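Local coordinates for protein fructuronate-tagaturonate epimerase UxaE from Cohnella laeviribosi in complex with 1 glycerol (Cohnella laeviribosi, PDB 6IL9) that interconverts tagaturonate and fructuronate as a zinc-containing epimerase built on a TIM barrel, at residues K381-P384 against G385-R388; H391-A394 against L395-E399; S466-E469 against E470-E473. All coordinates share one frame; numbering follows the deposited sequence.

In the fold
All three interactions are local turns of helix in the shell outside the closed eight-stranded parallel barrel. Interaction 1 comes first along the chain, at the junction of helices 369-382 and 384-402. Interaction 2 follows directly on helix 384-402, with its centre about 16 Å from that of interaction 1. Interaction 3 comes last, at the junction of helices 458-467 and 469-487. Its centre lies about 15 Å from that of interaction 1, and the two touch where T382 packs on R468. Interactions 2 and 3 do not meet; their nearest atoms are about 16 Å apart. The set thus describes two helix junctions packed together and a helix running away from one of them.

Interaction 1. Residues K381-P384 against G385-R388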
loop_
_atom_site.group_PDB
_atom_site.type_symbol
_atom_site.label_atom_id
_atom_site.label_comp_id
_atom_site.label_asym_id
_atom_site.label_seq_id
_atom_site.Cartn_x
_atom_site.Cartn_y
_atom_site.Cartn_z
ATOM N N LYS A 381 1.768 -0.912 -24.757
ATOM C CA LYS A 381 0.804 -0.484 -25.770
ATOM C C LYS A 381 1.310 0.670 -26.628
ATOM O O LYS A 381 0.960 0.753 -27.810
ATOM C CB LYS A 381 -0.510 -0.057 -25.110
ATOM C CG LYS A 381 -1.330 -1.205 -24.548
ATOM C CD LYS A 381 -2.577 -0.704 -23.843
ATOM C CE LYS A 381 -3.362 -1.856 -23.230
ATOM N NZ LYS A 381 -4.135 -2.599 -24.253
ATOM N N THR A 382 2.101 1.577 -26.057
ATOM C CA THR A 382 2.422 2.836 -26.722
ATOM C C THR A 382 3.901 3.030 -27.013
ATOM O O THR A 382 4.245 3.910 -27.814
ATOM C CB THR A 382 1.940 4.025 -25.877
ATOM O OG1 THR A 382 2.703 4.075 -24.667
ATOM C CG2 THR A 382 0.471 3.880 -25.540
ATOM N N ASN A 383 4.779 2.239 -26.408
ATOM C CA ASN A 383 6.222 2.361 -26.610
ATOM C C ASN A 383 6.817 0.961 -26.647
ATOM O O ASN A 383 7.626 0.588 -25.792
ATOM C CB ASN A 383 6.856 3.217 -25.510
ATOM C CG ASN A 383 8.271 3.668 -25.852
ATOM O OD1 ASN A 383 8.804 4.589 -25.241
ATOM N ND2 ASN A 383 8.890 3.012 -26.814
ATOM N N PRO A 384 6.441 0.157 -27.650
ATOM C CA PRO A 384 6.857 -1.260 -27.647
ATOM C C PRO A 384 8.360 -1.455 -27.620
ATOM O O PRO A 384 8.838 -2.413 -26.995
ATOM C CB PRO A 384 6.236 -1.814 -28.940
ATOM C CG PRO A 384 5.953 -0.612 -29.796
ATOM C CD PRO A 384 5.639 0.502 -28.837
ATOM N N GLY A 385 9.126 -0.573 -28.270
ATOM C CA GLY A 385 10.572 -0.694 -28.213
ATOM C C GLY A 385 11.109 -0.603 -26.798
ATOM O O GLY A 385 12.039 -1.329 -26.427
ATOM N N LEU A 386 10.533 0.294 -25.991
ATOM C CA LEU A 386 10.941 0.398 -24.594
ATOM C C LEU A 386 10.487 -0.823 -23.806
ATOM O O LEU A 386 11.247 -1.354 -22.989
ATOM C CB LEU A 386 10.382 1.681 -23.964
ATOM C CG LEU A 386 10.683 1.885 -22.476
ATOM C CD1 LEU A 386 12.186 1.918 -22.217
ATOM C CD2 LEU A 386 10.015 3.163 -21.944
ATOM N N TYR A 387 9.259 -1.286 -24.047
ATOM C CA TYR A 387 8.785 -2.476 -23.344
ATOM C C TYR A 387 9.724 -3.661 -23.582
ATOM O O TYR A 387 10.103 -4.367 -22.635
ATOM C CB TYR A 387 7.350 -2.844 -23.754
ATOM C CG TYR A 387 6.966 -4.093 -23.002
ATOM C CD1 TYR A 387 6.463 -4.010 -21.705
ATOM C CD2 TYR A 387 7.207 -5.359 -23.538
ATOM C CE1 TYR A 387 6.173 -5.151 -20.979
ATOM C CE2 TYR A 387 6.932 -6.506 -22.811
ATOM C CZ TYR A 387 6.411 -6.392 -21.532
ATOM O OH TYR A 387 6.145 -7.539 -20.823
ATOM N N ARG A 388 10.093 -3.906 -24.841
ATOM C CA ARG A 388 10.973 -5.039 -25.149
ATOM C C ARG A 388 12.288 -4.942 -24.389
ATOM O O ARG A 388 12.772 -5.938 -23.834
ATOM C CB ARG A 388 11.252 -5.116 -26.651
ATOM C CG ARG A 388 10.051 -5.421 -27.505
ATOM C CD ARG A 388 10.441 -5.583 -28.993
ATOM N NE ARG A 388 9.248 -5.819 -29.793
ATOM C CZ ARG A 388 8.721 -7.018 -30.023
ATOM N NH1 ARG A 388 9.294 -8.117 -29.537
ATOM N NH2 ARG A 388 7.614 -7.114 -30.732
#
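N383 O receives Y387 N at 3.0 Å, and it also takes a weak bond from L386 N. This is a helix-to-helix junction. N383 is the first residue past helix 369-382, which follows the last barrel strand, and the N-cap residue of helix 384-402. P384 is the first residue of the new helix, a place that suits proline because no helical N-H is needed there. The next rung is already regular: R388 N meets P384 O at 2.9 Å.

The side chain of N383 lies across L386, with N383 CG 3.5 Å from L386 CB. Its CG stands anti to the backbone N (chi1 -166°), and this torsion brings it against L386 CB. E460 and T464 of helix 458-467 also touch this side chain. An alanine here would remove the amide and is likely to lose the cover over L386 CB and the touch on E460 and T464.

Y387 turns back over helix 369-382. Its side chain touches V376, V379 and A380, and its OH is hydrogen-bonded to H391 ND1. Y387 CB also lies beside P384 O, at 3.6 Å. R388 extends from CG to NE toward a neighbouring loop, where D422 forms a salt bridge with NH2 and the carbonyls of L417 and V420 take further bonds. At the root of that chain, R388 CG sits 3.3 Å from P384 O.

Interaction 2. Residues H391-A394 against L395-E399; sequences HQYA and LEHFE
H397 N is shared by two carbonyls. It forms a weak bond to Y393 O at 3.0 Å and a longer one to A394 O at 3.3 Å, approaching A394 O from above the carbonyl plane. The turn before it is regular: L395 N bonds H391 O, and E396 N bonds Q392 O.

Y393 and H397 form an i, i+4 aromatic pair along one face of an alpha helix. H397 CD2 stands 3.3 Å above the plane of the Y393 ring, over its centre. The rings are oblique, with planes at 39° and centroids 4.2 Å apart. Y393 O lies at the edge of the imidazole, near its plane, 3.2 Å from H397 CD2. H397 CD2 thus touches both the ring and the carbonyl of Y393. H397 ND1 is hydrogen-bonded to E400, which probably helps to fix the turn of the ring.

L395 CD1 comes to the edge of the H391 ring, 3.7 Å from H391 CD2. Q392 bends at chi2 (56°), which brings its amide back over L395 CD1. E396 lies across Q392, with E396 OE2 3.8 Å from Q392 CG and the amide and carboxylate planes 56° apart.

The helix rests on helix 432-440, where L437 touches H391, A394, L395 and F398. Helix 442-446 adds L445 against Y393 and L444 against H397, and F457 meets the Y393 ring edge-to-face.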
loop_
_atom_site.group_PDB
_atom_site.type_symbol
_atom_site.label_atom_id
_atom_site.label_comp_id
_atom_site.label_asym_id
_atom_site.label_seq_id
_atom_site.Cartn_x
_atom_site.Cartn_y
_atom_site.Cartn_z
ATOM N N HIS A 391 11.508 -5.682 -20.668
ATOM C CA HIS A 391 11.155 -7.083 -20.451
ATOM C C HIS A 391 12.397 -7.964 -20.523
ATOM O O HIS A 391 12.621 -8.822 -19.658
ATOM C CB HIS A 391 10.095 -7.478 -21.490
ATOM C CG HIS A 391 9.664 -8.918 -21.465
ATOM N ND1 HIS A 391 8.341 -9.287 -21.314
ATOM C CD2 HIS A 391 10.356 -10.071 -21.649
ATOM C CE1 HIS A 391 8.240 -10.603 -21.383
ATOM N NE2 HIS A 391 9.448 -11.104 -21.580
ATOM N N GLN A 392 13.253 -7.723 -21.521
ATOM C CA GLN A 392 14.469 -8.522 -21.661
ATOM C C GLN A 392 15.406 -8.316 -20.476
ATOM O O GLN A 392 16.014 -9.273 -19.980
ATOM C CB GLN A 392 15.171 -8.176 -22.977
ATOM C CG GLN A 392 16.256 -9.172 -23.370
ATOM C CD GLN A 392 15.743 -10.601 -23.471
ATOM O OE1 GLN A 392 14.754 -10.880 -24.161
ATOM N NE2 GLN A 392 16.420 -11.522 -22.786
ATOM N N TYR A 393 15.523 -7.072 -19.999
ATOM C CA TYR A 393 16.347 -6.787 -18.832
ATOM C C TYR A 393 15.809 -7.496 -17.599
ATOM O O TYR A 393 16.576 -8.073 -16.818
ATOM C CB TYR A 393 16.403 -5.275 -18.603
ATOM C CG TYR A 393 17.449 -4.782 -17.627
ATOM C CD1 TYR A 393 17.156 -4.638 -16.276
ATOM C CD2 TYR A 393 18.708 -4.396 -18.066
ATOM C CE1 TYR A 393 18.093 -4.171 -15.383
ATOM C CE2 TYR A 393 19.651 -3.920 -17.179
ATOM C CZ TYR A 393 19.346 -3.808 -15.846
ATOM O OH TYR A 393 20.289 -3.328 -14.963
ATOM N N ALA A 394 14.486 -7.468 -17.416
ATOM C CA ALA A 394 13.874 -8.190 -16.307
ATOM C C ALA A 394 14.210 -9.676 -16.364
ATOM O O ALA A 394 14.527 -10.283 -15.338
ATOM C CB ALA A 394 12.363 -7.972 -16.328
ATOM N N LEU A 395 14.129 -10.280 -17.555
ATOM C CA LEU A 395 14.510 -11.683 -17.708
ATOM C C LEU A 395 15.947 -11.902 -17.280
ATOM O O LEU A 395 16.259 -12.878 -16.591
ATOM C CB LEU A 395 14.339 -12.122 -19.159
ATOM C CG LEU A 395 12.943 -12.462 -19.669
ATOM C CD1 LEU A 395 12.968 -12.623 -21.190
ATOM C CD2 LEU A 395 12.421 -13.725 -19.001
ATOM N N GLU A 396 16.837 -10.993 -17.675
ATOM C CA GLU A 396 18.255 -11.173 -17.405
ATOM C C GLU A 396 18.597 -11.024 -15.931
ATOM O O GLU A 396 19.616 -11.567 -15.488
ATOM C CB GLU A 396 19.061 -10.178 -18.240
ATOM C CG GLU A 396 19.102 -10.540 -19.712
ATOM C CD GLU A 396 19.652 -9.422 -20.584
ATOM O OE1 GLU A 396 20.067 -8.371 -20.037
ATOM O OE2 GLU A 396 19.655 -9.597 -21.820
ATOM N N HIS A 397 17.780 -10.306 -15.160
ATOM C CA HIS A 397 18.091 -10.000 -13.769
ATOM C C HIS A 397 17.047 -10.533 -12.795
ATOM O O HIS A 397 17.064 -10.166 -11.621
ATOM C CB HIS A 397 18.254 -8.489 -13.589
ATOM C CG HIS A 397 19.391 -7.918 -14.376
ATOM N ND1 HIS A 397 20.698 -7.989 -13.942
ATOM C CD2 HIS A 397 19.423 -7.284 -15.572
ATOM C CE1 HIS A 397 21.486 -7.419 -14.838
ATOM N NE2 HIS A 397 20.739 -6.982 -15.835
ATOM N N PHE A 398 16.164 -11.421 -13.257
ATOM C CA PHE A 398 15.040 -11.871 -12.440
ATOM C C PHE A 398 15.501 -12.478 -11.117
ATOM O O PHE A 398 14.891 -12.236 -10.064
ATOM C CB PHE A 398 14.232 -12.873 -13.255
ATOM C CG PHE A 398 13.004 -13.377 -12.577
ATOM C CD1 PHE A 398 11.970 -12.520 -12.256
ATOM C CD2 PHE A 398 12.864 -14.723 -12.299
ATOM C CE1 PHE A 398 10.819 -12.996 -11.660
ATOM C CE2 PHE A 398 11.716 -15.201 -11.691
ATOM C CZ PHE A 398 10.702 -14.339 -11.373
ATOM N N GLU A 399 16.579 -13.268 -11.148
ATOM C CA GLU A 399 17.037 -13.947 -9.940
ATOM C C GLU A 399 17.354 -12.962 -8.817
ATOM O O GLU A 399 17.128 -13.270 -7.641
ATOM C CB GLU A 399 18.261 -14.805 -10.268
ATOM C CG GLU A 399 18.314 -16.142 -9.551
ATOM C CD GLU A 399 19.733 -16.706 -9.454
ATOM O OE1 GLU A 399 20.573 -16.369 -10.317
ATOM O OE2 GLU A 399 20.007 -17.482 -8.509
#

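Interaction 3. Residues S466-E469 against E470-E473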
loop_
_atom_site.group_PDB
_atom_site.type_symbol
_atom_site.label_atom_id
_atom_site.label_comp_id
_atom_site.label_asym_id
_atom_site.label_seq_id
_atom_site.Cartn_x
_atom_site.Cartn_y
_atom_site.Cartn_z
ATOM N N SER A 466 4.006 10.299 -18.950
ATOM C CA SER A 466 3.481 11.661 -18.988
ATOM C C SER A 466 2.735 11.927 -20.296
ATOM O O SER A 466 1.645 12.511 -20.288
ATOM C CB SER A 466 4.620 12.660 -18.794
ATOM O OG SER A 466 4.137 13.988 -18.842
ATOM N N GLU A 467 3.301 11.490 -21.428
ATOM C CA GLU A 467 2.615 11.648 -22.705
ATOM C C GLU A 467 1.289 10.901 -22.724
ATOM O O GLU A 467 0.353 11.322 -23.410
ATOM C CB GLU A 467 3.514 11.161 -23.849
ATOM C CG GLU A 467 4.753 12.013 -24.067
ATOM C CD GLU A 467 5.854 11.294 -24.845
ATOM O OE1 GLU A 467 6.941 11.891 -25.016
ATOM O OE2 GLU A 467 5.643 10.134 -25.280
ATOM N N ARG A 468 1.185 9.799 -21.984
ATOM C CA ARG A 468 -0.012 8.962 -21.975
ATOM C C ARG A 468 -0.737 9.048 -20.633
ATOM O O ARG A 468 -1.331 8.077 -20.164
ATOM C CB ARG A 468 0.335 7.508 -22.290
ATOM C CG ARG A 468 1.339 7.313 -23.422
ATOM C CD ARG A 468 0.910 7.995 -24.694
ATOM N NE ARG A 468 -0.294 7.391 -25.243
ATOM C CZ ARG A 468 -0.512 7.218 -26.543
ATOM N NH1 ARG A 468 0.404 7.597 -27.425
ATOM N NH2 ARG A 468 -1.644 6.663 -26.958
ATOM N N GLU A 469 -0.693 10.228 -20.017
ATOM C CA GLU A 469 -1.310 10.429 -18.709
ATOM C C GLU A 469 -2.792 10.058 -18.716
ATOM O O GLU A 469 -3.285 9.418 -17.774
ATOM C CB GLU A 469 -1.107 11.886 -18.285
ATOM C CG GLU A 469 -1.847 12.321 -17.040
ATOM C CD GLU A 469 -1.483 13.747 -16.646
ATOM O OE1 GLU A 469 -2.404 14.560 -16.396
ATOM O OE2 GLU A 469 -0.263 14.046 -16.594
ATOM N N GLU A 470 -3.521 10.444 -19.768
ATOM C CA GLU A 470 -4.945 10.132 -19.804
ATOM C C GLU A 470 -5.174 8.633 -19.959
ATOM O O GLU A 470 -6.089 8.077 -19.343
ATOM C CB GLU A 470 -5.636 10.896 -20.933
ATOM C CG GLU A 470 -6.348 12.153 -20.464
ATOM C CD GLU A 470 -7.199 12.781 -21.558
ATOM O OE1 GLU A 470 -8.001 13.682 -21.232
ATOM O OE2 GLU A 470 -7.066 12.374 -22.738
ATOM N N ASP A 471 -4.345 7.961 -20.765
ATOM C CA ASP A 471 -4.469 6.511 -20.907
ATOM C C ASP A 471 -4.181 5.806 -19.593
ATOM O O ASP A 471 -4.869 4.845 -19.242
ATOM C CB ASP A 471 -3.516 5.979 -21.984
ATOM C CG ASP A 471 -3.940 6.348 -23.394
ATOM O OD1 ASP A 471 -5.046 6.891 -23.588
ATOM O OD2 ASP A 471 -3.150 6.079 -24.324
ATOM N N TYR A 472 -3.140 6.245 -18.874
ATOM C CA TYR A 472 -2.790 5.601 -17.609
ATOM C C TYR A 472 -3.917 5.754 -16.596
ATOM O O TYR A 472 -4.275 4.796 -15.894
ATOM C CB TYR A 472 -1.478 6.192 -17.063
ATOM C CG TYR A 472 -0.968 5.550 -15.765
ATOM C CD1 TYR A 472 -0.920 4.164 -15.616
ATOM C CD2 TYR A 472 -0.520 6.335 -14.706
ATOM C CE1 TYR A 472 -0.450 3.587 -14.442
ATOM C CE2 TYR A 472 -0.046 5.759 -13.523
ATOM C CZ TYR A 472 -0.005 4.378 -13.405
ATOM O OH TYR A 472 0.460 3.770 -12.249
ATOM N N GLU A 473 -4.505 6.950 -16.512
ATOM C CA GLU A 473 -5.563 7.151 -15.532
ATOM C C GLU A 473 -6.822 6.383 -15.899
ATOM O O GLU A 473 -7.509 5.872 -15.007
ATOM C CB GLU A 473 -5.822 8.642 -15.374
ATOM C CG GLU A 473 -4.598 9.282 -14.776
ATOM C CD GLU A 473 -4.662 10.770 -14.686
ATOM O OE1 GLU A 473 -5.675 11.367 -15.115
ATOM O OE2 GLU A 473 -3.670 11.341 -14.180
HETATM O O HOH W 1 -2.603 12.023 -22.102
HETATM O O HOH W 2 -2.640 13.520 -13.757
HETATM O O HOH W 3 -5.292 13.909 -15.879
#
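E467 O reaches E470 N through one water: the amide donates to it at 3.0 Å, and the water gives a weak bond to E467 O. The water thus spans the junction where helix 458-467 ends and helix 469-487 begins.

R468 is the junction residue. It leaves the first helix and is the N-cap residue of the second, with R468 O accepting from Y472 N at 2.9 Å. Bends at chi2 (-55°) and chi3 (-66°) fold its chain back and set the guanidinium beside D471. Two nitrogens grip one oxygen in a side-on salt bridge: R468 NH2 is 3.1 Å and R468 NE 3.3 Å from D471 OD2. The oxygen lies in the guanidinium plane, but the carboxylate is turned 51° away from it. R468 also packs on I378 and T382 of helix 369-382.

E469 accepts E473 N at its carbonyl, and the two side chains run side by side. E469 OE1 and E473 OE2 are 4.1 Å apart. A water sits between the carboxylates, 3.0 Å from E469 OE1 and 2.7 Å from E473 OE1. K35, on strand 29-36 of the five-stranded antiparallel sheet, forms a salt bridge with E469 OE2, and Q109 bonds E473 OE1.

Two neighbouring carboxylates would tend to raise each other's proton affinity, and the lysine probably offsets this at E469.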